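Local coordinates for argonaute protein (Marinitoga piezophila, PDB 5I4A) that uses short 5'-hydroxyl RNA guides to bind complementary DNA or RNA targets and cleave them in a divalent-metal-dependent reaction, at residues A[138-142]-A[143-147]; A[214-218]-A[219-223]; A[431-435]-A[436-440]. All coordinates share one frame; numbering follows the deposited sequence.

Interaction 1 (A[138-142]-A[143-147])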
loop_
_atom_site.group_PDB
_atom_site.type_symbol
_atom_site.label_atom_id
_atom_site.label_comp_id
_atom_site.label_asym_id
_atom_site.label_seq_id
_atom_site.Cartn_x
_atom_site.Cartn_y
_atom_site.Cartn_z
ATOM N N HIS A 138 -13.994 -12.863 5.601
ATOM C CA HIS A 138 -14.763 -11.642 5.422
ATOM C C HIS A 138 -16.145 -11.806 6.034
ATOM O O HIS A 138 -16.772 -12.861 5.903
ATOM C CB HIS A 138 -14.878 -11.286 3.939
ATOM C CG HIS A 138 -13.570 -11.318 3.217
ATOM N ND1 HIS A 138 -12.710 -10.241 3.188
ATOM C CD2 HIS A 138 -12.964 -12.303 2.513
ATOM C CE1 HIS A 138 -11.635 -10.559 2.489
ATOM N NE2 HIS A 138 -11.763 -11.805 2.071
ATOM N N ASN A 139 -16.609 -10.758 6.705
ATOM C CA ASN A 139 -17.930 -10.725 7.327
ATOM C C ASN A 139 -18.799 -9.776 6.504
ATOM O O ASN A 139 -18.762 -8.557 6.698
ATOM C CB ASN A 139 -17.829 -10.290 8.787
ATOM C CG ASN A 139 -19.081 -10.608 9.582
ATOM O OD1 ASN A 139 -19.375 -9.956 10.584
ATOM N ND2 ASN A 139 -19.825 -11.614 9.138
ATOM N N ILE A 140 -19.568 -10.338 5.573
ATOM C CA ILE A 140 -20.407 -9.571 4.661
ATOM C C ILE A 140 -21.863 -9.929 4.922
ATOM O O ILE A 140 -22.229 -11.110 4.895
ATOM C CB ILE A 140 -20.052 -9.846 3.188
ATOM C CG1 ILE A 140 -18.541 -9.767 2.959
ATOM C CG2 ILE A 140 -20.785 -8.872 2.271
ATOM C CD1 ILE A 140 -18.133 -10.121 1.539
ATOM N N SER A 141 -22.691 -8.909 5.159
ATOM C CA SER A 141 -24.142 -9.079 5.291
ATOM C C SER A 141 -24.503 -10.129 6.339
ATOM O O SER A 141 -25.332 -11.009 6.099
ATOM C CB SER A 141 -24.780 -9.428 3.943
ATOM O OG SER A 141 -25.054 -8.266 3.182
ATOM N N ASN A 142 -23.869 -10.044 7.509
ATOM C CA ASN A 142 -24.085 -10.922 8.658
ATOM C C ASN A 142 -23.653 -12.362 8.410
ATOM O O ASN A 142 -23.883 -13.216 9.275
ATOM C CB ASN A 142 -25.548 -10.930 9.125
ATOM C CG ASN A 142 -25.776 -10.079 10.354
ATOM O OD1 ASN A 142 -24.846 -9.468 10.882
ATOM N ND2 ASN A 142 -27.020 -10.030 10.815
ATOM N N GLU A 143 -23.044 -12.666 7.269
ATOM C CA GLU A 143 -22.553 -14.002 6.974
ATOM C C GLU A 143 -21.042 -13.958 6.799
ATOM O O GLU A 143 -20.458 -12.909 6.513
ATOM C CB GLU A 143 -23.221 -14.573 5.716
ATOM C CG GLU A 143 -24.733 -14.709 5.829
ATOM C CD GLU A 143 -25.154 -15.918 6.648
ATOM O OE1 GLU A 143 -24.508 -16.979 6.522
ATOM O OE2 GLU A 143 -26.131 -15.806 7.419
ATOM N N TYR A 144 -20.408 -15.111 6.982
ATOM C CA TYR A 144 -18.958 -15.225 6.909
ATOM C C TYR A 144 -18.549 -15.846 5.582
ATOM O O TYR A 144 -19.135 -16.844 5.146
ATOM C CB TYR A 144 -18.415 -16.053 8.071
ATOM C CG TYR A 144 -18.307 -15.266 9.352
ATOM C CD1 TYR A 144 -17.162 -14.538 9.644
ATOM C CD2 TYR A 144 -19.353 -15.238 10.264
ATOM C CE1 TYR A 144 -17.056 -13.808 10.811
ATOM C CE2 TYR A 144 -19.256 -14.510 11.437
ATOM C CZ TYR A 144 -18.105 -13.798 11.704
ATOM O OH TYR A 144 -17.999 -13.071 12.867
ATOM N N TYR A 145 -17.542 -15.254 4.946
ATOM C CA TYR A 145 -17.059 -15.701 3.651
ATOM C C TYR A 145 -15.553 -15.910 3.707
ATOM O O TYR A 145 -14.868 -15.491 4.645
ATOM C CB TYR A 145 -17.416 -14.703 2.543
ATOM C CG TYR A 145 -18.902 -14.571 2.304
ATOM C CD1 TYR A 145 -19.671 -13.691 3.054
ATOM C CD2 TYR A 145 -19.537 -15.328 1.328
ATOM C CE1 TYR A 145 -21.031 -13.569 2.839
ATOM C CE2 TYR A 145 -20.897 -15.213 1.104
ATOM C CZ TYR A 145 -21.639 -14.332 1.863
ATOM O OH TYR A 145 -22.992 -14.213 1.645
ATOM N N LEU A 146 -15.044 -16.560 2.666
ATOM C CA LEU A 146 -13.639 -16.931 2.561
ATOM C C LEU A 146 -13.167 -16.576 1.160
ATOM O O LEU A 146 -13.610 -17.192 0.185
ATOM C CB LEU A 146 -13.456 -18.422 2.833
ATOM C CG LEU A 146 -12.061 -18.879 3.233
ATOM C CD1 LEU A 146 -11.757 -18.375 4.630
ATOM C CD2 LEU A 146 -11.931 -20.395 3.151
ATOM N N SER A 147 -12.279 -15.590 1.050
ATOM C CA SER A 147 -11.692 -15.254 -0.237
ATOM C C SER A 147 -10.489 -16.154 -0.482
ATOM O O SER A 147 -9.665 -16.361 0.414
ATOM C CB SER A 147 -11.291 -13.779 -0.310
ATOM O OG SER A 147 -10.458 -13.397 0.772
#

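Interaction 2 (A[214-218]-A[219-223]). With nucleotides of chain B.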
loop_
_atom_site.group_PDB
_atom_site.type_symbol
_atom_site.label_atom_id
_atom_site.label_comp_id
_atom_site.label_asym_id
_atom_site.label_seq_id
_atom_site.Cartn_x
_atom_site.Cartn_y
_atom_site.Cartn_z
ATOM N N ARG A 214 11.094 -8.685 -9.113
ATOM C CA ARG A 214 12.309 -7.977 -9.499
ATOM C C ARG A 214 13.486 -8.934 -9.662
ATOM O O ARG A 214 14.316 -8.751 -10.560
ATOM C CB ARG A 214 12.627 -6.890 -8.472
ATOM C CG ARG A 214 13.377 -5.692 -9.037
ATOM C CD ARG A 214 13.557 -4.606 -7.983
ATOM N NE ARG A 214 12.764 -3.411 -8.273
ATOM C CZ ARG A 214 12.778 -2.308 -7.530
ATOM N NH1 ARG A 214 12.027 -1.269 -7.870
ATOM N NH2 ARG A 214 13.542 -2.241 -6.448
ATOM N N ASP A 215 13.573 -9.955 -8.805
ATOM C CA ASP A 215 14.636 -10.949 -8.939
ATOM C C ASP A 215 14.518 -11.694 -10.262
ATOM O O ASP A 215 15.515 -11.909 -10.960
ATOM C CB ASP A 215 14.590 -11.928 -7.765
ATOM C CG ASP A 215 14.590 -11.226 -6.420
ATOM O OD1 ASP A 215 15.298 -10.209 -6.276
ATOM O OD2 ASP A 215 13.875 -11.693 -5.508
ATOM N N ALA A 216 13.296 -12.096 -10.623
ATOM C CA ALA A 216 13.072 -12.756 -11.906
ATOM C C ALA A 216 13.573 -11.899 -13.061
ATOM O O ALA A 216 14.193 -12.409 -14.002
ATOM C CB ALA A 216 11.587 -13.075 -12.075
ATOM N N GLU A 217 13.316 -10.588 -13.006
ATOM C CA GLU A 217 13.941 -9.677 -13.959
ATOM C C GLU A 217 15.454 -9.681 -13.800
ATOM O O GLU A 217 16.193 -9.698 -14.791
ATOM C CB GLU A 217 13.403 -8.259 -13.775
ATOM C CG GLU A 217 11.942 -8.067 -14.132
ATOM C CD GLU A 217 11.479 -6.642 -13.895
ATOM O OE1 GLU A 217 10.366 -6.289 -14.339
ATOM O OE2 GLU A 217 12.235 -5.873 -13.263
ATOM N N LYS A 218 15.931 -9.668 -12.555
ATOM C CA LYS A 218 17.363 -9.566 -12.304
ATOM C C LYS A 218 18.099 -10.813 -12.778
ATOM O O LYS A 218 19.145 -10.719 -13.430
ATOM C CB LYS A 218 17.607 -9.323 -10.814
ATOM C CG LYS A 218 19.051 -9.052 -10.452
ATOM C CD LYS A 218 19.204 -8.838 -8.958
ATOM C CE LYS A 218 20.664 -8.684 -8.591
ATOM N NZ LYS A 218 21.478 -9.756 -9.227
ATOM N N TYR A 219 17.566 -11.993 -12.466
ATOM C CA TYR A 219 18.206 -13.251 -12.823
ATOM C C TYR A 219 17.692 -13.827 -14.137
ATOM O O TYR A 219 18.003 -14.977 -14.460
ATOM C CB TYR A 219 18.033 -14.264 -11.688
ATOM C CG TYR A 219 18.502 -13.717 -10.360
ATOM C CD1 TYR A 219 19.855 -13.533 -10.101
ATOM C CD2 TYR A 219 17.595 -13.367 -9.370
ATOM C CE1 TYR A 219 20.287 -13.023 -8.892
ATOM C CE2 TYR A 219 18.017 -12.855 -8.160
ATOM C CZ TYR A 219 19.364 -12.687 -7.925
ATOM O OH TYR A 219 19.785 -12.179 -6.718
ATOM N N GLY A 220 16.909 -13.060 -14.892
ATOM C CA GLY A 220 16.640 -13.399 -16.275
ATOM C C GLY A 220 15.603 -14.470 -16.522
ATOM O O GLY A 220 15.688 -15.177 -17.532
ATOM N N PHE A 221 14.615 -14.615 -15.636
ATOM C CA PHE A 221 13.512 -15.534 -15.896
ATOM C C PHE A 221 12.153 -14.872 -15.692
ATOM O O PHE A 221 11.153 -15.570 -15.495
ATOM C CB PHE A 221 13.636 -16.803 -15.042
ATOM C CG PHE A 221 13.621 -16.559 -13.557
ATOM C CD1 PHE A 221 14.795 -16.300 -12.871
ATOM C CD2 PHE A 221 12.437 -16.630 -12.843
ATOM C CE1 PHE A 221 14.783 -16.094 -11.502
ATOM C CE2 PHE A 221 12.418 -16.429 -11.474
ATOM C CZ PHE A 221 13.593 -16.158 -10.803
ATOM N N SER A 222 12.089 -13.539 -15.765
ATOM C CA SER A 222 10.823 -12.830 -15.608
ATOM C C SER A 222 9.845 -13.102 -16.744
ATOM O O SER A 222 8.635 -12.937 -16.551
ATOM C CB SER A 222 11.075 -11.326 -15.494
ATOM O OG SER A 222 11.884 -10.864 -16.562
ATOM N N LYS A 223 10.333 -13.502 -17.921
ATOM C CA LYS A 223 9.427 -13.808 -19.026
ATOM C C LYS A 223 8.509 -14.970 -18.673
ATOM O O LYS A 223 7.288 -14.888 -18.849
ATOM C CB LYS A 223 10.222 -14.112 -20.296
ATOM C CG LYS A 223 9.443 -14.904 -21.339
ATOM C CD LYS A 223 10.153 -14.908 -22.682
ATOM C CE LYS A 223 9.504 -15.877 -23.657
ATOM N NZ LYS A 223 9.999 -17.268 -23.471
ATOM P P C B 5 3.479 2.006 -7.924
ATOM O OP1 C B 5 2.226 1.395 -7.414
ATOM O OP2 C B 5 4.148 3.061 -7.124
ATOM O "O5'" C B 5 4.534 0.837 -8.178
ATOM C "C5'" C B 5 4.236 -0.252 -9.044
ATOM C "C4'" C B 5 5.492 -0.971 -9.474
ATOM O "O4'" C B 5 6.424 -0.024 -10.042
ATOM C "C3'" C B 5 6.266 -1.661 -8.362
ATOM O "O3'" C B 5 5.776 -2.970 -8.135
ATOM C "C2'" C B 5 7.711 -1.651 -8.862
ATOM O "O2'" C B 5 7.977 -2.792 -9.663
ATOM C "C1'" C B 5 7.748 -0.404 -9.753
ATOM N N1 C B 5 8.459 0.752 -9.156
ATOM C C2 C B 5 9.857 0.784 -9.177
ATOM O O2 C B 5 10.476 -0.172 -9.668
ATOM N N3 C B 5 10.506 1.852 -8.653
ATOM C C4 C B 5 9.814 2.867 -8.132
ATOM N N4 C B 5 10.500 3.897 -7.627
ATOM C C5 C B 5 8.390 2.868 -8.108
ATOM C C6 C B 5 7.761 1.806 -8.630
HETATM O O HOH W 1 15.165 -10.692 -16.843
#

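Interaction 3 (A[431-435]-A[436-440])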
loop_
_atom_site.group_PDB
_atom_site.type_symbol
_atom_site.label_atom_id
_atom_site.label_comp_id
_atom_site.label_asym_id
_atom_site.label_seq_id
_atom_site.Cartn_x
_atom_site.Cartn_y
_atom_site.Cartn_z
ATOM N N PRO A 431 -4.129 22.176 -12.034
ATOM C CA PRO A 431 -4.175 21.473 -13.326
ATOM C C PRO A 431 -5.581 21.137 -13.793
ATOM O O PRO A 431 -5.845 21.178 -15.000
ATOM C CB PRO A 431 -3.348 20.211 -13.057
ATOM C CG PRO A 431 -2.375 20.636 -11.991
ATOM C CD PRO A 431 -3.160 21.568 -11.104
ATOM N N PHE A 432 -6.492 20.820 -12.876
ATOM C CA PHE A 432 -7.849 20.422 -13.225
ATOM C C PHE A 432 -8.675 20.357 -11.950
ATOM O O PHE A 432 -8.136 20.235 -10.847
ATOM C CB PHE A 432 -7.871 19.062 -13.937
ATOM C CG PHE A 432 -7.332 17.933 -13.100
ATOM C CD1 PHE A 432 -8.128 17.309 -12.150
ATOM C CD2 PHE A 432 -6.029 17.492 -13.263
ATOM C CE1 PHE A 432 -7.633 16.281 -11.374
ATOM C CE2 PHE A 432 -5.530 16.454 -12.493
ATOM C CZ PHE A 432 -6.334 15.849 -11.548
ATOM N N ILE A 433 -9.992 20.418 -12.116
ATOM C CA ILE A 433 -10.918 20.037 -11.060
ATOM C C ILE A 433 -11.822 18.947 -11.613
ATOM O O ILE A 433 -12.072 18.875 -12.820
ATOM C CB ILE A 433 -11.747 21.225 -10.521
ATOM C CG1 ILE A 433 -12.742 21.721 -11.572
ATOM C CG2 ILE A 433 -10.831 22.349 -10.063
ATOM C CD1 ILE A 433 -13.615 22.859 -11.092
ATOM N N LEU A 434 -12.289 18.075 -10.726
ATOM C CA LEU A 434 -13.173 16.996 -11.140
ATOM C C LEU A 434 -14.583 17.538 -11.324
ATOM O O LEU A 434 -15.083 18.292 -10.483
ATOM C CB LEU A 434 -13.162 15.861 -10.118
ATOM C CG LEU A 434 -11.820 15.153 -9.915
ATOM C CD1 LEU A 434 -12.013 13.878 -9.121
ATOM C CD2 LEU A 434 -11.152 14.862 -11.251
ATOM N N LYS A 435 -15.216 17.162 -12.436
ATOM C CA LYS A 435 -16.558 17.651 -12.730
ATOM C C LYS A 435 -17.528 17.313 -11.603
ATOM O O LYS A 435 -18.352 18.145 -11.209
ATOM C CB LYS A 435 -17.043 17.064 -14.054
ATOM C CG LYS A 435 -18.097 17.895 -14.755
ATOM C CD LYS A 435 -18.570 17.218 -16.031
ATOM C CE LYS A 435 -19.474 18.142 -16.827
ATOM N NZ LYS A 435 -20.439 18.838 -15.935
ATOM N N LYS A 436 -17.428 16.099 -11.058
ATOM C CA LYS A 436 -18.320 15.660 -9.993
ATOM C C LYS A 436 -17.912 16.170 -8.618
ATOM O O LYS A 436 -18.707 16.069 -7.677
ATOM C CB LYS A 436 -18.395 14.131 -9.979
ATOM C CG LYS A 436 -19.060 13.548 -11.214
ATOM C CD LYS A 436 -19.099 12.029 -11.180
ATOM C CE LYS A 436 -20.019 11.490 -12.272
ATOM N NZ LYS A 436 -20.050 9.999 -12.304
ATOM N N MET A 437 -16.702 16.710 -8.475
ATOM C CA MET A 437 -16.258 17.285 -7.212
ATOM C C MET A 437 -16.473 18.790 -7.123
ATOM O O MET A 437 -16.218 19.371 -6.061
ATOM C CB MET A 437 -14.773 16.977 -6.978
ATOM C CG MET A 437 -14.468 15.509 -6.731
ATOM S SD MET A 437 -15.232 14.887 -5.222
ATOM C CE MET A 437 -14.328 15.796 -3.974
ATOM N N GLU A 438 -16.943 19.431 -8.196
ATOM C CA GLU A 438 -17.026 20.889 -8.215
ATOM C C GLU A 438 -17.962 21.427 -7.138
ATOM O O GLU A 438 -17.799 22.567 -6.691
ATOM C CB GLU A 438 -17.464 21.359 -9.605
ATOM C CG GLU A 438 -17.434 22.869 -9.797
ATOM C CD GLU A 438 -17.362 23.278 -11.258
ATOM O OE1 GLU A 438 -17.288 22.379 -12.120
ATOM O OE2 GLU A 438 -17.376 24.497 -11.544
ATOM N N ASP A 439 -18.927 20.638 -6.680
ATOM C CA ASP A 439 -19.852 21.130 -5.667
ATOM C C ASP A 439 -19.615 20.494 -4.305
ATOM O O ASP A 439 -20.545 20.422 -3.496
ATOM C CB ASP A 439 -21.302 20.885 -6.123
ATOM C CG ASP A 439 -21.634 19.394 -6.336
ATOM O OD1 ASP A 439 -20.721 18.572 -6.508
ATOM O OD2 ASP A 439 -22.826 19.030 -6.329
ATOM N N LYS A 440 -18.391 20.037 -4.031
ATOM C CA LYS A 440 -18.068 19.356 -2.780
ATOM C C LYS A 440 -17.133 20.167 -1.884
ATOM O O LYS A 440 -16.429 19.589 -1.053
ATOM C CB LYS A 440 -17.455 17.979 -3.054
ATOM C CG LYS A 440 -18.294 17.079 -3.946
ATOM C CD LYS A 440 -19.691 16.896 -3.382
ATOM C CE LYS A 440 -20.432 15.778 -4.095
ATOM N NZ LYS A 440 -20.469 15.967 -5.572
#

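Interaction 1 (A[138-142]-A[143-147])
Asn139 and Tyr144 face each other as a non-hydrogen-bonded pair in a beta hairpin of linker L1, and their flat ends stack. With CG anti to the backbone N (chi1 -164°), the Asn139 amide swings over the phenol, its plane only 13° from the ring plane and ND2 3.6 Å above the ring centre. The same ND2 donates to Glu143 O at 3.0 Å, approaching from above the carbonyl plane, while Ile140 N meets that oxygen at 2.9 Å nearly end-on. Two donors thus grip one carbonyl, and the bond from ND2 helps hold the amide flat against the ring. Replacing Tyr144 by an alanine is likely to leave the Asn139 amide without the ring it lies on and freer to turn, and Glu80 without the hydroxyl it pairs with.

On the other face of the sheet, the Tyr145 ring turns its edge to the backbone, CE1 lying 3.4 Å from Ile140 O; the Ile140 side chain crosses it at about a right angle. The backbones are drawn closely together beside it, with Tyr145 N 2.7 Å from His138 O. Further along, His138 NE2 and Ser147 OG lie 2.4 Å apart, probably hydrogen-bonded though doubtfully short; Asn550 ND2 is hydrogen-bonded to the same hydroxyl. This close fit gives way at the hairpin tip, where Ser141 and Asn142, both with positive phi, form the exposed corners of a type I' turn, closed by Glu143 N to Ile140 O at 3.0 Å. The Glu143 carboxylate leaves the turn to pair with Lys10.

Strands 127-140 and 143-156 form the hairpin, and strand 8-10 pairs with the outer side of the latter. Helix 84-101 packs against Tyr144 and Leu146.

Interaction 2 (A[214-218]-A[219-223])
A chi1 of 60° sets Phe221 CG between its own backbone N and carbonyl carbon, and this folds the ring back against Ala216 in a Schellman motif that ends helix 213-218 in linker L2. Ala216 CA stands over the ring centre in a CH-pi contact, 3.7 Å from the centroid, and CB reaches CE2 at 3.5 Å. These are the two residues that bracket the motif, and Phe221 N donates to Ala216 O at 2.8 Å. Inside this loop Gly220 N makes a weak bond to Glu217 O, with Gly220 at the positive phi (79°) that reverses the chain. Tyr219 N still binds Asp215 O as in the helix, and its ring lies alongside Asp215 CB, with the aliphatic part of Lys218 over one face. Phe221 is also the N-cap residue of helix 222-231, so the second helix starts directly where the motif ends. Water 1 bridges the junction, donating to Glu217 O at 2.5 Å and reaching Ser222 OG. At the start of 214-218, Arg214 extends to the bound guide RNA: NH1 donates to O2 of the cytosine base of C5 of chain B, 2.6 Å away.

Interaction 3 (A[431-435]-A[436-440])
The Glu438 carboxylate carries the methyl end of Ile433 on one face: Ile433 CD1 sits almost directly above Glu438 CD, 3.8 Å away. Lys435 NZ, of opposite charge, stays 6.1 Å from Glu438 OE1, too far for a salt bridge. The contact belongs to a tight turn that leads from strand 433-434 into the type I beta turn of Met437 to Lys440, at the start of the PIWI domain. Here strand 433-434 is an outer strand of a small antiparallel sheet with strands 271-272 and 277-278 of linker L2, ahead of the RNase H-fold strand 443-452.

A further flat group, the Leu434 peptide carbonyl, receives Met437 N at 3.0 Å. The donor stands well above the carbonyl plane, a bent bond (136° at the hydrogen) that closes the first reversal of the chain. On the buried side Leu434 and Met437 point the same way and lie side by side, with Leu434 CB 3.6 Å from Met437 CG. The methionine chain bends at chi2 and chi3, carrying the sulphur away from the leucine; Leu604 of helix 595-605 packs against both residues. Ile433 and Glu438, in contrast, touch Lys272.

The second turn is closed by Lys440 N to Met437 O at 3.0 Å, and that carbonyl oxygen also accepts from Asn468. Its last residue then reaches back. Lys440 NZ forms a salt bridge with Asp439 OD1 at 2.8 Å, met on the syn side though 29° out of the carboxylate plane. The same ammonium group donates to Lys436 O, 2.7 Å away and nearly along the C=O axis.

How the interactions relate
From the N terminus the chain meets the three contacts in series, and none nests in or crosses another. Interaction 1 closes the hairpin between strands 127-140 and 143-156 in linker L1. After the PAZ domain, interaction 2 turns the chain from helix 213-218 into helix 222-231, at the start of linker L2 and beside the guide RNA. Interaction 3 comes after the Mid domain and leads from strand 433-434 toward strand 443-452, which carries Asp449, a probable active-site residue. Each is a local reversal between adjoining segments; their centres lie about 35 to 42 Å apart and they do not touch. The first two belong to the PAZ lobe, the third to the PIWI lobe.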